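Local coordinates for protein TRAP dicarboxylate transporter, DctP subunit (PDB 4N91) that binds D-glucuronate, in either anomeric form, as the solute-binding component of a TRAP transport system and probably hands it on for uptake, at residues L254-E257 and D258-F262. Sequence-based numbering, arbitrary orientation.
Sequences LPEE and DRKVF
Leu-254 reaches over the first turn of helix 256-290 and sets CD1 3.8 Å from CD2 of Phe-262, the two side chains crossing at about a right angle. Its CB rests on the backbone of Arg-259, 4.0 Å from that residue's N. One residue on, Pro-255 takes the N-cap position: its carbonyl O accepts the N-H of Arg-259 at 2.9 Å, almost straight at 167°, and its ring carbons CG and CD lie against OD2 of Asp-258. The next helical bond, Lys-260 N to Glu-256 O, is longer at 3.1 Å. This is the N-terminal start of the long helix of a TRAP-type solute-binding protein, well away from the sugar pocket. On its exposed side Glu-256 and Lys-260 run side by side, both extended beyond CG, and are modelled as a salt bridge, though Glu-256 OE2 and Lys-260 NZ are placed doubtfully close at 2.4 Å; Glu-257, bent at chi2 (-65°), brings OE2 only to a long 3.8 Å from Lys-260 NZ. A water links Leu-254 O to Arg-259 NH1, lying at the edge of the guanidinium, which also pairs with Glu-252 and Asp-263. Further in, Lys-63 and Tyr-64 hold Asp-258 OD2, while Trp-250 and Tyr-64 meet the Phe-262 ring edge-to-face.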
loop_
_atom_site.group_PDB
_atom_site.type_symbol
_atom_site.label_atom_id
_atom_site.label_comp_id
_atom_site.label_asym_id
_atom_site.label_seq_id
_atom_site.Cartn_x
_atom_site.Cartn_y
_atom_site.Cartn_z
ATOM N N LEU A 254 -7.677 21.197 14.546
ATOM C CA LEU A 254 -8.982 20.799 15.054
ATOM C C LEU A 254 -9.126 21.078 16.553
ATOM O O LEU A 254 -8.206 20.819 17.337
ATOM C CB LEU A 254 -9.238 19.316 14.814
ATOM C CG LEU A 254 -9.301 18.887 13.351
ATOM C CD1 LEU A 254 -9.446 17.390 13.294
ATOM C CD2 LEU A 254 -10.463 19.547 12.640
ATOM N N PRO A 255 -10.289 21.584 16.957
ATOM C CA PRO A 255 -10.578 21.670 18.393
ATOM C C PRO A 255 -10.486 20.297 19.049
ATOM O O PRO A 255 -10.717 19.288 18.366
ATOM C CB PRO A 255 -12.028 22.155 18.426
ATOM C CG PRO A 255 -12.231 22.845 17.154
ATOM C CD PRO A 255 -11.403 22.093 16.142
ATOM N N GLU A 256 -10.197 20.262 20.348
ATOM C CA GLU A 256 -9.946 19.016 21.066
ATOM C C GLU A 256 -11.021 17.972 20.818
ATOM O O GLU A 256 -10.718 16.810 20.552
ATOM C CB GLU A 256 -9.870 19.267 22.584
ATOM C CG GLU A 256 -9.711 17.975 23.404
ATOM C CD GLU A 256 -9.929 18.172 24.904
ATOM O OE1 GLU A 256 -10.357 19.270 25.322
ATOM O OE2 GLU A 256 -9.678 17.211 25.668
ATOM N N GLU A 257 -12.277 18.389 20.934
ATOM C CA GLU A 257 -13.384 17.451 20.902
ATOM C C GLU A 257 -13.576 16.929 19.496
ATOM O O GLU A 257 -13.911 15.763 19.306
ATOM C CB GLU A 257 -14.666 18.100 21.407
ATOM C CG GLU A 257 -14.759 18.124 22.928
ATOM C CD GLU A 257 -14.844 16.720 23.529
ATOM O OE1 GLU A 257 -15.803 15.986 23.194
ATOM O OE2 GLU A 257 -13.949 16.349 24.323
ATOM N N ASP A 258 -13.356 17.792 18.513
ATOM C CA ASP A 258 -13.446 17.373 17.121
ATOM C C ASP A 258 -12.333 16.383 16.774
ATOM O O ASP A 258 -12.565 15.384 16.087
ATOM C CB ASP A 258 -13.368 18.575 16.194
ATOM C CG ASP A 258 -14.548 19.500 16.344
ATOM O OD1 ASP A 258 -15.320 19.317 17.301
ATOM O OD2 ASP A 258 -14.702 20.410 15.506
ATOM N N ARG A 259 -11.123 16.676 17.233
ATOM C CA ARG A 259 -9.971 15.810 17.001
ATOM C C ARG A 259 -10.237 14.422 17.566
ATOM O O ARG A 259 -9.869 13.421 16.966
ATOM C CB ARG A 259 -8.716 16.387 17.651
ATOM C CG ARG A 259 -7.483 15.501 17.531
ATOM C CD ARG A 259 -7.095 15.294 16.070
ATOM N NE ARG A 259 -5.947 14.403 15.923
ATOM C CZ ARG A 259 -4.677 14.777 16.075
ATOM N NH1 ARG A 259 -4.374 16.036 16.369
ATOM N NH2 ARG A 259 -3.706 13.884 15.918
ATOM N N LYS A 260 -10.872 14.359 18.728
ATOM C CA LYS A 260 -11.151 13.064 19.332
ATOM C C LYS A 260 -12.076 12.237 18.434
ATOM O O LYS A 260 -11.880 11.031 18.256
ATOM C CB LYS A 260 -11.730 13.237 20.735
ATOM C CG LYS A 260 -10.646 13.618 21.723
ATOM C CD LYS A 260 -11.214 14.084 23.040
ATOM C CE LYS A 260 -10.126 14.174 24.087
ATOM N NZ LYS A 260 -10.573 14.994 25.240
ATOM N N VAL A 261 -13.055 12.899 17.830
ATOM C CA VAL A 261 -13.995 12.214 16.953
ATOM C C VAL A 261 -13.296 11.766 15.672
ATOM O O VAL A 261 -13.471 10.630 15.228
ATOM C CB VAL A 261 -15.217 13.079 16.629
ATOM C CG1 VAL A 261 -16.064 12.416 15.560
ATOM C CG2 VAL A 261 -16.037 13.347 17.920
ATOM N N PHE A 262 -12.502 12.641 15.066
ATOM C CA PHE A 262 -11.753 12.212 13.883
ATOM C C PHE A 262 -10.832 11.043 14.187
ATOM O O PHE A 262 -10.728 10.114 13.371
ATOM C CB PHE A 262 -10.969 13.371 13.260
ATOM C CG PHE A 262 -11.785 14.199 12.337
ATOM C CD1 PHE A 262 -11.842 13.901 10.998
ATOM C CD2 PHE A 262 -12.520 15.271 12.812
ATOM C CE1 PHE A 262 -12.596 14.669 10.150
ATOM C CE2 PHE A 262 -13.279 16.031 11.962
ATOM C CZ PHE A 262 -13.329 15.725 10.642
HETATM O O HOH W 1 -6.115 18.586 17.146
#